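Protein kinase A regulatory subunit, putative (Trypanosoma cruzi, PDB 6FTF) is the regulatory subunit of a cAMP-independent protein kinase A, probably restraining the kinase until nucleoside-type ligands such as 7-cyano-7-deazainosine occupy its two cyclic-nucleotide-binding-type domains. Local coordinates at residues M61-F66 / E130-V135; T79-Y84 / L136-Y141; D31-I36 / V56-M61; N43-F48 / L177-S182; L114-P119 / T148-R153. One frame throughout, in Å; residues are numbered along the deposited sequence. Where two conformers were deposited one is given.

Interaction 1. Residues M61-F66 / E130-V135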
# COMPACT_ATOMS: atom_id res chain seq x y z
N MET A 61 -2.08 -3.87 20.90
CA MET A 61 -3.44 -3.91 20.41
C MET A 61 -4.32 -4.83 21.24
O MET A 61 -3.85 -5.77 21.90
CB MET A 61 -3.44 -4.33 18.95
CG MET A 61 -2.75 -3.30 18.08
SD MET A 61 -2.82 -3.64 16.31
CE MET A 61 -1.36 -4.38 15.94
N GLN A 62 -5.60 -4.51 21.24
CA GLN A 62 -6.60 -5.30 21.94
C GLN A 62 -7.74 -5.63 20.97
O GLN A 62 -8.04 -4.85 20.06
CB GLN A 62 -7.18 -4.52 23.11
CG GLN A 62 -6.15 -4.04 24.12
CD GLN A 62 -6.78 -3.17 25.18
OE1 GLN A 62 -6.84 -1.94 25.06
NE2 GLN A 62 -7.28 -3.81 26.21
N ARG A 63 -8.39 -6.75 21.18
CA ARG A 63 -9.42 -7.20 20.24
C ARG A 63 -10.79 -6.65 20.61
O ARG A 63 -11.15 -6.61 21.79
CB ARG A 63 -9.48 -8.72 20.21
CG ARG A 63 -10.45 -9.27 19.16
CD ARG A 63 -10.14 -10.74 18.90
NE ARG A 63 -10.25 -11.50 20.14
CZ ARG A 63 -9.59 -12.61 20.43
NH1 ARG A 63 -9.81 -13.19 21.60
NH2 ARG A 63 -8.73 -13.13 19.58
N ALA A 64 -11.56 -6.28 19.60
CA ALA A 64 -12.94 -5.86 19.78
C ALA A 64 -13.80 -6.51 18.71
O ALA A 64 -13.33 -6.79 17.61
CB ALA A 64 -13.06 -4.34 19.68
N THR A 65 -15.07 -6.74 19.03
CA THR A 65 -15.99 -7.29 18.05
C THR A 65 -17.25 -6.46 18.01
O THR A 65 -17.63 -5.82 18.99
CB THR A 65 -16.35 -8.75 18.32
OG1 THR A 65 -17.12 -8.84 19.53
CG2 THR A 65 -15.11 -9.60 18.43
N PHE A 66 -17.91 -6.54 16.86
CA PHE A 66 -19.10 -5.77 16.56
C PHE A 66 -20.04 -6.64 15.73
O PHE A 66 -19.63 -7.65 15.14
CB PHE A 66 -18.77 -4.52 15.75
CG PHE A 66 -17.82 -3.59 16.44
CD1 PHE A 66 -16.44 -3.72 16.29
CD2 PHE A 66 -18.30 -2.58 17.25
CE1 PHE A 66 -15.57 -2.87 16.94
CE2 PHE A 66 -17.43 -1.72 17.91
CZ PHE A 66 -16.07 -1.87 17.75
N GLU A 130 -20.86 -10.03 11.50
CA GLU A 130 -19.93 -9.69 12.57
C GLU A 130 -18.74 -8.96 11.97
O GLU A 130 -18.48 -9.04 10.77
CB GLU A 130 -19.42 -10.93 13.32
CG GLU A 130 -20.49 -11.84 13.87
CD GLU A 130 -20.93 -12.92 12.90
OE1 GLU A 130 -20.21 -13.20 11.91
OE2 GLU A 130 -22.01 -13.50 13.14
N LEU A 131 -18.00 -8.28 12.84
CA LEU A 131 -16.72 -7.70 12.48
C LEU A 131 -15.79 -7.85 13.68
O LEU A 131 -16.19 -7.61 14.83
CB LEU A 131 -16.88 -6.24 12.05
CG LEU A 131 -15.63 -5.51 11.61
CD1 LEU A 131 -15.98 -4.42 10.58
CD2 LEU A 131 -14.88 -4.87 12.79
N ILE A 132 -14.57 -8.29 13.41
CA ILE A 132 -13.54 -8.45 14.43
C ILE A 132 -12.42 -7.48 14.08
O ILE A 132 -11.96 -7.45 12.94
CB ILE A 132 -12.99 -9.88 14.45
CG1 ILE A 132 -14.10 -10.89 14.75
CG2 ILE A 132 -11.85 -10.02 15.46
CD1 ILE A 132 -13.77 -12.31 14.35
N ALA A 133 -11.97 -6.71 15.07
CA ALA A 133 -10.92 -5.73 14.86
C ALA A 133 -9.88 -5.80 15.97
O ALA A 133 -10.16 -6.25 17.08
CB ALA A 133 -11.48 -4.32 14.81
N TRP A 134 -8.69 -5.31 15.65
CA TRP A 134 -7.63 -5.07 16.62
C TRP A 134 -7.47 -3.57 16.79
O TRP A 134 -7.44 -2.82 15.80
CB TRP A 134 -6.33 -5.75 16.17
CG TRP A 134 -6.46 -7.24 16.22
CD1 TRP A 134 -6.85 -8.06 15.18
CD2 TRP A 134 -6.28 -8.09 17.36
NE1 TRP A 134 -6.90 -9.36 15.62
CE2 TRP A 134 -6.55 -9.40 16.94
CE3 TRP A 134 -5.89 -7.87 18.68
CZ2 TRP A 134 -6.45 -10.49 17.80
CZ3 TRP A 134 -5.79 -8.95 19.53
CH2 TRP A 134 -6.08 -10.24 19.09
N VAL A 135 -7.38 -3.12 18.03
CA VAL A 135 -7.55 -1.71 18.37
C VAL A 135 -6.30 -1.17 19.04
O VAL A 135 -5.78 -1.76 19.99
CB VAL A 135 -8.77 -1.52 19.29
CG1 VAL A 135 -9.10 -0.02 19.45
CG2 VAL A 135 -9.96 -2.31 18.76
O HOH W 1 -5.83 -0.57 22.59
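Arg63 lies alongside Trp134, pointing the same way, and its CB sits over the six-membered ring of the indole, 3.9 Å from the centroid and 16° off the normal, a CH-pi contact. With CG turned away from its own backbone N, the chain carries on past the ring, and Arg63 CD reaches CG2 of Ile132 at 3.9 Å. On the face holding Ala64 and Phe66, Ala64 CB meets Val135 CG2 at 3.8 Å, and Phe66 CD1 meets Leu131 CD2 at 4.0 Å. Six backbone bonds set this pairing; the two between Ala64 and Ala133 are nearly straight, each 170° at the hydrogen. At the Gln62-Val135 end of the pairing, a water lies within bonding distance of Gln62 OE1 and Val135 O. Further out, Gln87 takes the indole NE1, while Leu35 and Ile36 of helix 30-42 pack on Trp134. The strands run antiparallel, at 149°, in a four-stranded sheet of order 1-4-2-3, as expected for the jelly-roll beta-sandwich of a cyclic-nucleotide-binding domain.

Interaction 2. Residues T79-Y84 / L136-Y141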
# COMPACT_ATOMS: atom_id res chain seq x y z
N THR A 79 -14.83 10.95 21.66
CA THR A 79 -14.50 9.94 22.65
C THR A 79 -13.97 8.65 22.04
O THR A 79 -13.85 7.64 22.74
CB THR A 79 -15.76 9.62 23.46
OG1 THR A 79 -16.82 9.27 22.57
CG2 THR A 79 -16.18 10.82 24.28
N CYS A 80 -13.65 8.65 20.74
CA CYS A 80 -13.11 7.47 20.10
C CYS A 80 -11.59 7.46 20.29
O CYS A 80 -11.08 6.86 21.23
CB CYS A 80 -13.51 7.44 18.63
SG CYS A 80 -12.80 6.05 17.74
N ASN A 81 -10.87 8.17 19.43
CA ASN A 81 -9.43 8.34 19.58
C ASN A 81 -8.71 7.00 19.55
O ASN A 81 -7.67 6.83 20.18
CB ASN A 81 -9.07 9.08 20.86
CG ASN A 81 -9.90 10.33 21.06
OD1 ASN A 81 -9.93 11.21 20.19
ND2 ASN A 81 -10.61 10.41 22.18
N LYS A 82 -9.26 6.04 18.81
CA LYS A 82 -8.68 4.71 18.67
C LYS A 82 -8.57 4.38 17.19
O LYS A 82 -9.34 4.89 16.37
CB LYS A 82 -9.57 3.68 19.36
CG LYS A 82 -9.57 3.82 20.87
CD LYS A 82 -10.58 2.89 21.53
CE LYS A 82 -11.98 3.45 21.47
NZ LYS A 82 -12.17 4.54 22.48
N LEU A 83 -7.60 3.53 16.86
CA LEU A 83 -7.40 3.02 15.50
C LEU A 83 -7.82 1.56 15.47
O LEU A 83 -7.37 0.77 16.29
CB LEU A 83 -5.92 3.13 15.14
CG LEU A 83 -5.54 2.65 13.74
CD1 LEU A 83 -6.11 3.54 12.67
CD2 LEU A 83 -4.01 2.58 13.62
N TYR A 84 -8.69 1.21 14.54
CA TYR A 84 -9.19 -0.15 14.40
C TYR A 84 -8.65 -0.74 13.11
O TYR A 84 -8.80 -0.12 12.05
CB TYR A 84 -10.72 -0.16 14.30
CG TYR A 84 -11.41 0.32 15.53
CD1 TYR A 84 -11.51 1.66 15.82
CD2 TYR A 84 -11.94 -0.59 16.44
CE1 TYR A 84 -12.15 2.08 16.99
CE2 TYR A 84 -12.56 -0.20 17.59
CZ TYR A 84 -12.65 1.13 17.86
OH TYR A 84 -13.28 1.51 19.04
N LEU A 136 -5.84 -0.02 18.54
CA LEU A 136 -4.65 0.65 19.03
C LEU A 136 -5.03 1.99 19.65
O LEU A 136 -5.89 2.70 19.14
CB LEU A 136 -3.66 0.89 17.88
CG LEU A 136 -2.28 1.41 18.26
CD1 LEU A 136 -1.52 0.37 19.07
CD2 LEU A 136 -1.49 1.77 17.02
N ASP A 137 -4.37 2.33 20.76
CA ASP A 137 -4.61 3.59 21.44
C ASP A 137 -3.92 4.75 20.73
O ASP A 137 -2.94 4.59 20.00
CB ASP A 137 -4.11 3.48 22.88
CG ASP A 137 -2.60 3.38 22.97
OD1 ASP A 137 -2.04 2.29 22.69
OD2 ASP A 137 -1.95 4.42 23.27
N ARG A 138 -4.43 5.95 21.02
CA ARG A 138 -3.94 7.18 20.39
C ARG A 138 -2.46 7.40 20.66
O ARG A 138 -1.71 7.76 19.75
CB ARG A 138 -4.75 8.36 20.91
CG ARG A 138 -4.22 9.73 20.51
CD ARG A 138 -5.28 10.76 20.89
NE ARG A 138 -5.00 12.14 20.53
CZ ARG A 138 -5.84 13.14 20.75
NH1 ARG A 138 -7.01 12.90 21.34
NH2 ARG A 138 -5.53 14.38 20.40
N ASP A 139 -2.02 7.25 21.91
CA ASP A 139 -0.64 7.60 22.23
C ASP A 139 0.33 6.69 21.51
O ASP A 139 1.37 7.14 21.01
CB ASP A 139 -0.39 7.58 23.74
CG ASP A 139 -1.04 8.76 24.47
OD1 ASP A 139 -1.51 9.70 23.80
OD2 ASP A 139 -1.07 8.73 25.72
N THR A 140 0.02 5.39 21.42
CA THR A 140 0.92 4.52 20.69
C THR A 140 0.93 4.88 19.21
O THR A 140 1.99 4.88 18.58
CB THR A 140 0.57 3.05 20.90
OG1 THR A 140 0.59 2.77 22.30
CG2 THR A 140 1.56 2.16 20.22
N TYR A 141 -0.24 5.15 18.64
CA TYR A 141 -0.27 5.58 17.25
C TYR A 141 0.60 6.83 17.05
O TYR A 141 1.45 6.88 16.15
CB TYR A 141 -1.70 5.83 16.75
CG TYR A 141 -1.65 6.32 15.32
CD1 TYR A 141 -1.39 5.44 14.27
CD2 TYR A 141 -1.74 7.67 15.03
CE1 TYR A 141 -1.27 5.91 12.96
CE2 TYR A 141 -1.62 8.14 13.73
CZ TYR A 141 -1.38 7.26 12.71
OH TYR A 141 -1.24 7.75 11.42
O HOH W 2 -6.87 6.08 22.66
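Leu83 and Leu136 form an antiparallel hydrogen-bonded pair, and the tight part of the contact is built round them. Leu83 N donates to Leu136 O at 3.0 Å with an angle of 174°, and Leu136 N returns a bond to Leu83 O at 2.8 Å. On one face of the sheet Leu83 CB lies 4.2 Å from Leu136 CB. A chi1 of -180° swings the Leu83 branch away from its own N and out to the Tyr141 ring, where Leu83 CD2 is 3.9 Å from Tyr141 CD1.

Towards Asn81 the pairing opens and water enters: one molecule donates to Asn81 O and accepts from Arg138 N at 2.9 Å, bridging the two segments. Arg138 is extended beside Asn81, its CB 3.4 Å from Asn81 O, but the polar ends part: Asn81 ND2 bonds Thr78 O, and the guanidinium pairs with Asp117 in the conformer given. Asp137 is the N-cap of the following helix: its OD2 accepts from Thr140 N at 2.9 Å, from above the carboxylate plane, while OD1 takes the Thr140 hydroxyl on its syn lone pair.

The contact therefore spans the turn from strand 130-137 into helix 138-145, with strand 82-86 alongside and Leu114 of helix 111-116 packed on Leu83, Arg138 and Tyr141.

Interaction 3. Residues D31-I36 / V56-M61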
# COMPACT_ATOMS: atom_id res chain seq x y z
N ASP A 31 0.63 -17.32 17.81
CA ASP A 31 -0.36 -17.31 16.74
C ASP A 31 -1.06 -15.96 16.64
O ASP A 31 -1.32 -15.48 15.54
CB ASP A 31 -1.38 -18.44 16.94
CG ASP A 31 -0.83 -19.82 16.56
OD1 ASP A 31 -0.03 -19.94 15.61
OD2 ASP A 31 -1.24 -20.81 17.21
N GLU A 32 -1.37 -15.33 17.78
CA GLU A 32 -1.95 -13.99 17.74
C GLU A 32 -0.97 -12.99 17.13
O GLU A 32 -1.36 -12.14 16.32
CB GLU A 32 -2.36 -13.51 19.13
CG GLU A 32 -3.59 -14.18 19.69
CD GLU A 32 -3.79 -13.91 21.17
OE1 GLU A 32 -2.82 -13.63 21.91
OE2 GLU A 32 -4.96 -13.97 21.61
N MET A 33 0.30 -13.04 17.55
CA MET A 33 1.30 -12.15 16.98
C MET A 33 1.37 -12.33 15.48
O MET A 33 1.40 -11.34 14.73
CB MET A 33 2.67 -12.42 17.61
CG MET A 33 2.80 -11.89 19.01
SD MET A 33 2.53 -10.11 19.08
CE MET A 33 3.96 -9.50 18.22
N ASN A 34 1.39 -13.57 15.00
CA ASN A 34 1.46 -13.80 13.56
C ASN A 34 0.28 -13.17 12.84
O ASN A 34 0.45 -12.53 11.80
CB ASN A 34 1.52 -15.29 13.27
CG ASN A 34 2.82 -15.92 13.72
OD1 ASN A 34 3.80 -15.23 13.97
ND2 ASN A 34 2.82 -17.24 13.84
N LEU A 35 -0.93 -13.37 13.36
CA LEU A 35 -2.13 -12.83 12.74
C LEU A 35 -2.08 -11.31 12.68
O LEU A 35 -2.30 -10.70 11.62
CB LEU A 35 -3.36 -13.31 13.52
CG LEU A 35 -4.75 -12.89 13.03
CD1 LEU A 35 -5.77 -13.70 13.76
CD2 LEU A 35 -5.09 -11.42 13.23
N ILE A 36 -1.79 -10.69 13.81
CA ILE A 36 -1.83 -9.23 13.88
C ILE A 36 -0.72 -8.64 13.03
O ILE A 36 -0.94 -7.67 12.29
CB ILE A 36 -1.74 -8.75 15.33
CG1 ILE A 36 -2.90 -9.29 16.16
CG2 ILE A 36 -1.71 -7.27 15.38
CD1 ILE A 36 -2.66 -9.20 17.63
N VAL A 56 5.95 -4.41 18.47
CA VAL A 56 5.54 -3.58 19.60
C VAL A 56 4.10 -3.12 19.42
O VAL A 56 3.28 -3.18 20.35
CB VAL A 56 6.49 -2.38 19.79
CG1 VAL A 56 5.96 -1.41 20.82
CG2 VAL A 56 7.88 -2.85 20.19
N VAL A 57 3.79 -2.60 18.24
CA VAL A 57 2.44 -2.12 17.96
C VAL A 57 1.44 -3.26 18.11
O VAL A 57 0.39 -3.10 18.75
CB VAL A 57 2.39 -1.47 16.56
CG1 VAL A 57 0.97 -1.18 16.15
CG2 VAL A 57 3.21 -0.18 16.54
N ALA A 58 1.75 -4.43 17.55
CA ALA A 58 0.88 -5.59 17.70
C ALA A 58 0.64 -5.93 19.16
O ALA A 58 -0.50 -6.20 19.56
CB ALA A 58 1.43 -6.78 16.92
N GLY A 59 1.69 -5.90 19.96
CA GLY A 59 1.54 -6.17 21.38
C GLY A 59 0.63 -5.21 22.09
O GLY A 59 -0.01 -5.56 23.08
N ALA A 60 0.56 -3.97 21.60
CA ALA A 60 -0.25 -2.94 22.23
C ALA A 60 -1.72 -3.02 21.84
O ALA A 60 -2.54 -2.32 22.45
CB ALA A 60 0.26 -1.54 21.86
N MET A 61 -2.08 -3.87 20.90
CA MET A 61 -3.44 -3.91 20.41
C MET A 61 -4.32 -4.83 21.24
O MET A 61 -3.85 -5.77 21.90
CB MET A 61 -3.44 -4.33 18.95
CG MET A 61 -2.75 -3.30 18.08
SD MET A 61 -2.82 -3.64 16.31
CE MET A 61 -1.36 -4.38 15.94
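Ala58 offers its methyl group to two side chains of helix 30-42, and this methyl is the centre of the contact. Ile36 points toward it, with CG1 anti to the carbonyl carbon; that rotation leaves CG2 anti to the backbone N and brings it to 3.5 Å from Ala58 CB. The other branch of Ile36 runs on through CG1, and its CD1 comes within 4.2 Å of Ala58 O. Met33, one turn earlier, begins by pointing past the partner helix, but its chain folds back. In the conformer given, bends at chi2 (-59°) and chi3 (-68°) curl the thioether round, placing Met33 CE 3.9 Å and SD 4.1 Å from Ala58 CB. Met33 SD also lies 4.4 Å from Gly59 N.

Met61, just beyond the helix end, slides past Ile36 in the opposite direction, with its SD 3.9 Å from Ile36 CG2. Its terminal methyl is modelled too close to that carbon for the placement to be trusted, and a second conformer was deposited.

The short helical segments cross at 112°, their axes 9.7 Å apart at closest approach. No hydrogen bond links them. With four of the five touching residues buried, the contact rests on methyl and thioether groups, which implies hydrophobic and dispersive cohesion without directional bonds between segments 31-36 and 56-61.

Interaction 4. Residues N43-F48 / L177-S182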
# COMPACT_ATOMS: atom_id res chain seq x y z
N ASN A 43 -1.01 -3.24 5.74
CA ASN A 43 -1.78 -2.02 5.86
C ASN A 43 -0.86 -0.82 5.74
O ASN A 43 0.15 -0.73 6.45
CB ASN A 43 -2.54 -1.99 7.19
CG ASN A 43 -3.42 -0.78 7.31
OD1 ASN A 43 -2.93 0.34 7.45
ND2 ASN A 43 -4.73 -0.97 7.29
N VAL A 44 -1.21 0.12 4.87
CA VAL A 44 -0.31 1.20 4.51
C VAL A 44 0.08 2.10 5.67
O VAL A 44 1.10 2.80 5.58
CB VAL A 44 -0.85 2.06 3.36
CG1 VAL A 44 -1.16 1.20 2.15
CG2 VAL A 44 -2.06 2.88 3.81
N LEU A 45 -0.70 2.15 6.75
CA LEU A 45 -0.36 3.03 7.86
C LEU A 45 0.91 2.62 8.58
O LEU A 45 1.47 3.42 9.33
CB LEU A 45 -1.50 3.06 8.88
CG LEU A 45 -2.80 3.67 8.40
CD1 LEU A 45 -3.92 3.41 9.38
CD2 LEU A 45 -2.66 5.17 8.15
N PHE A 46 1.37 1.39 8.38
CA PHE A 46 2.53 0.84 9.07
C PHE A 46 3.69 0.57 8.13
O PHE A 46 4.66 -0.10 8.51
CB PHE A 46 2.12 -0.43 9.82
CG PHE A 46 0.88 -0.25 10.66
CD1 PHE A 46 0.95 0.22 11.96
CD2 PHE A 46 -0.35 -0.50 10.12
CE1 PHE A 46 -0.20 0.41 12.70
CE2 PHE A 46 -1.51 -0.31 10.86
CZ PHE A 46 -1.43 0.15 12.13
N SER A 47 3.64 1.13 6.92
CA SER A 47 4.53 0.74 5.83
C SER A 47 6.00 0.85 6.18
O SER A 47 6.80 0.04 5.69
CB SER A 47 4.28 1.62 4.60
OG SER A 47 2.99 1.42 4.08
N PHE A 48 6.40 1.88 6.91
CA PHE A 48 7.82 2.14 7.13
C PHE A 48 8.28 1.80 8.55
O PHE A 48 9.38 2.19 8.95
CB PHE A 48 8.19 3.55 6.63
CG PHE A 48 7.97 3.68 5.14
CD1 PHE A 48 8.90 3.15 4.26
CD2 PHE A 48 6.80 4.22 4.63
CE1 PHE A 48 8.69 3.18 2.90
CE2 PHE A 48 6.58 4.26 3.27
CZ PHE A 48 7.52 3.74 2.39
N LEU A 177 -2.29 5.52 -1.15
CA LEU A 177 -1.12 5.13 -1.92
C LEU A 177 0.13 5.86 -1.42
O LEU A 177 1.19 5.25 -1.23
CB LEU A 177 -1.39 5.38 -3.41
CG LEU A 177 -0.20 5.19 -4.33
CD1 LEU A 177 0.36 3.78 -4.29
CD2 LEU A 177 -0.59 5.56 -5.73
N ALA A 178 0.02 7.18 -1.23
CA ALA A 178 1.17 7.95 -0.78
C ALA A 178 1.75 7.40 0.52
O ALA A 178 2.98 7.44 0.73
CB ALA A 178 0.79 9.42 -0.58
N ASP A 179 0.88 6.91 1.42
CA ASP A 179 1.33 6.36 2.70
C ASP A 179 2.35 5.24 2.53
O ASP A 179 3.13 4.97 3.44
CB ASP A 179 0.13 5.78 3.47
CG ASP A 179 -0.75 6.83 4.13
OD1 ASP A 179 -0.24 7.89 4.56
OD2 ASP A 179 -1.98 6.57 4.24
N ALA A 180 2.31 4.54 1.40
CA ALA A 180 3.14 3.36 1.15
C ALA A 180 4.30 3.64 0.20
O ALA A 180 5.04 2.71 -0.13
CB ALA A 180 2.28 2.21 0.60
N LEU A 181 4.50 4.88 -0.24
CA LEU A 181 5.53 5.19 -1.22
C LEU A 181 6.80 5.71 -0.56
O LEU A 181 6.77 6.43 0.44
CB LEU A 181 5.05 6.24 -2.22
CG LEU A 181 3.91 5.82 -3.14
CD1 LEU A 181 3.47 7.01 -3.97
CD2 LEU A 181 4.30 4.68 -4.03
N SER A 182 7.92 5.36 -1.18
CA SER A 182 9.21 5.99 -0.92
C SER A 182 9.82 6.34 -2.27
O SER A 182 9.27 6.01 -3.31
CB SER A 182 10.14 5.09 -0.10
OG SER A 182 10.47 3.92 -0.82
O HOH W 3 2.74 4.97 6.12
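Val44 takes the rotamer with CG1 anti to the carbonyl carbon (chi1 -56°), which puts CG2 between the backbone N and the carbonyl; the two methyls thus reach different partners. CG2 touches Asp179 CB at 3.6 Å, the side chains crossing at about a right angle, while CG1 meets Ala180 CB at 3.9 Å. Phe48, with chi1 -63°, extends its ring to the chain beyond: CE2 lies 3.5 Å from Asp179 O, which is at the ring edge near its plane, CZ is 3.4 Å from Leu181 O, and CE1 is 3.8 Å from Ser182 CB.

Ser47 OG donates to Val44 O at 2.8 Å, within its own segment, and packs over Ala180 CA and CB. A water donates to both Val44 O and Asp179 O, so the two buried backbones are joined through it; no direct hydrogen bond crosses. The facing segment keeps its shape by a type I turn from Ala178 to Leu181, and Asn43 OD1 opens the other with an Asx turn to Leu45 N (3.0 Å).

The carboxylate of Asp179 is held by Arg153 in a salt bridge, which would be expected to keep it ionised. The contact joins the loop between helices 30-42 and 51-60 to the end of helix 171-178 and the start of strand 181-186, with Met266 and Cys267 of helix 264-268 against Val44 and Leu83 of strand 82-86 against Leu45.

Interaction 5. Residues L114-P119 / T148-R153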
# COMPACT_ATOMS: atom_id res chain seq x y z
N LEU A 114 -6.92 10.44 14.08
CA LEU A 114 -5.65 10.40 14.79
C LEU A 114 -4.57 11.18 14.08
O LEU A 114 -3.77 11.86 14.73
CB LEU A 114 -5.23 8.95 15.01
CG LEU A 114 -6.07 8.18 16.01
CD1 LEU A 114 -5.74 6.71 15.96
CD2 LEU A 114 -5.85 8.72 17.39
N MET A 115 -4.52 11.10 12.76
CA MET A 115 -3.49 11.81 12.01
C MET A 115 -3.71 13.32 12.03
O MET A 115 -2.74 14.09 12.08
CB MET A 115 -3.47 11.28 10.57
CG MET A 115 -2.24 11.67 9.75
SD MET A 115 -2.18 10.96 8.07
CE MET A 115 -1.82 9.23 8.41
N TYR A 116 -4.96 13.76 11.98
CA TYR A 116 -5.28 15.17 11.82
C TYR A 116 -5.95 15.80 13.03
O TYR A 116 -6.34 16.98 12.98
CB TYR A 116 -6.12 15.36 10.55
CG TYR A 116 -5.39 14.91 9.30
CD1 TYR A 116 -4.29 15.60 8.84
CD2 TYR A 116 -5.79 13.79 8.59
CE1 TYR A 116 -3.60 15.19 7.70
CE2 TYR A 116 -5.12 13.39 7.46
CZ TYR A 116 -4.04 14.09 7.03
OH TYR A 116 -3.44 13.64 5.90
N ASP A 117 -6.09 15.05 14.12
CA ASP A 117 -6.54 15.57 15.42
C ASP A 117 -7.87 16.30 15.29
O ASP A 117 -8.00 17.50 15.54
CB ASP A 117 -5.47 16.46 16.07
CG ASP A 117 -5.71 16.65 17.56
OD1 ASP A 117 -6.25 15.73 18.21
OD2 ASP A 117 -5.37 17.73 18.08
N THR A 118 -8.89 15.55 14.90
CA THR A 118 -10.21 16.12 14.70
C THR A 118 -11.27 15.12 15.16
O THR A 118 -11.01 13.91 15.19
CB THR A 118 -10.37 16.47 13.21
OG1 THR A 118 -11.48 17.36 13.01
CG2 THR A 118 -10.51 15.22 12.33
N PRO A 119 -12.45 15.60 15.54
CA PRO A 119 -13.53 14.66 15.90
C PRO A 119 -13.90 13.79 14.71
O PRO A 119 -13.57 14.09 13.56
CB PRO A 119 -14.68 15.59 16.30
CG PRO A 119 -14.03 16.84 16.72
CD PRO A 119 -12.86 16.99 15.78
N THR A 148 6.51 10.39 10.03
CA THR A 148 6.49 11.44 9.02
C THR A 148 5.33 11.31 8.03
O THR A 148 5.45 11.71 6.87
CB THR A 148 7.84 11.48 8.28
OG1 THR A 148 8.12 10.19 7.74
CG2 THR A 148 8.97 11.92 9.23
N ALA A 149 4.18 10.80 8.49
CA ALA A 149 3.07 10.53 7.59
C ALA A 149 2.64 11.77 6.82
O ALA A 149 2.33 11.68 5.63
CB ALA A 149 1.87 9.99 8.37
N ILE A 150 2.55 12.92 7.49
CA ILE A 150 2.07 14.11 6.80
C ILE A 150 3.07 14.58 5.76
O ILE A 150 2.70 14.94 4.63
CB ILE A 150 1.68 15.19 7.83
CG1 ILE A 150 0.41 14.72 8.61
CG2 ILE A 150 1.44 16.53 7.16
CD1 ILE A 150 -0.11 15.67 9.69
N ARG A 151 4.36 14.56 6.10
CA ARG A 151 5.40 14.92 5.14
C ARG A 151 5.39 13.99 3.94
O ARG A 151 5.57 14.43 2.80
CB ARG A 151 6.76 14.85 5.84
CG ARG A 151 7.95 15.08 4.94
CD ARG A 151 9.26 14.88 5.73
NE ARG A 151 10.44 15.11 4.91
CZ ARG A 151 11.01 16.30 4.71
NH1 ARG A 151 10.50 17.39 5.27
NH2 ARG A 151 12.08 16.40 3.95
N ARG A 152 5.20 12.69 4.18
CA ARG A 152 5.18 11.73 3.08
C ARG A 152 4.01 12.01 2.16
O ARG A 152 4.15 12.01 0.93
CB ARG A 152 5.13 10.32 3.64
CG ARG A 152 5.23 9.23 2.58
CD ARG A 152 5.14 7.84 3.16
NE ARG A 152 6.14 7.59 4.19
CZ ARG A 152 5.92 7.55 5.51
NH1 ARG A 152 4.70 7.67 6.01
NH2 ARG A 152 6.92 7.32 6.33
N ARG A 153 2.84 12.28 2.73
CA ARG A 153 1.70 12.65 1.90
C ARG A 153 1.98 13.91 1.08
O ARG A 153 1.62 13.98 -0.09
CB ARG A 153 0.45 12.78 2.78
CG ARG A 153 -0.10 11.42 3.22
CD ARG A 153 -1.12 11.55 4.34
NE ARG A 153 -1.79 10.27 4.52
CZ ARG A 153 -3.10 10.09 4.60
NH1 ARG A 153 -3.93 11.11 4.66
NH2 ARG A 153 -3.57 8.86 4.68
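Met115 CE, in the conformer given, rests on the methyl of Ala149, 3.8 Å from its CB, at the apolar centre where the short helix 111-116 of the cyclic-nucleotide-binding fold meets helix 149-160. In this family, the helix at the equivalent place belongs to the phosphate-binding cassette. The Met115 chain leaves its backbone extended towards the partner, and its bend at chi3 turns the methyl onto Ala149. Ile150 slides past Met115 in the opposite direction, its CG1 4.2 Å from Met115 CG, and its CD1 reaches CE1 of the Tyr116 ring at 4.0 Å. Within its own segment, Met115 CG also stands over the centre of that ring, 4.0 Å above the plane.

Outward from this core the sulfur meets charge: in the same conformer Met115 SD lies over one face of the Arg153 guanidinium, 3.5 Å above the plane and offset toward its rim. The main polar partner of Arg153 is Asp179, through NH2, so one guanidinium serves both Tyr116 and Asp179. The guanidinium and phenol planes stand 54° apart. At the polar edge Arg153 NH1 donates to Tyr116 OH at 2.9 Å, a bent bond of 138° at the hydrogen, with the oxygen tilted 28° from the guanidinium plane.

In the fold
Interactions 1 and 2 share strand 130-137 and lie in one sheet, joined by Val135 packing on Tyr84; both are partly buried and rest on paired backbone bonds, with waters where the pairing ends. Interactions 3 and 4 are buried: the first is wholly apolar and meets the sheet through Leu136 against Val57 and Ala60, whereas the second, near the middle of the chain, bridges its backbones by water. Interaction 5, partly exposed, mixes thioether packing with charge. Salt bridges tie it to both neighbours: Arg138 NH2 to Asp117 OD1 (2.7 Å, in the Asp117 conformer given) from interaction 2 and Arg153 NH2 to Asp179 OD2 (2.8 Å) into interaction 4, within whose chain loop interactions 1, 2 and 5 are nested.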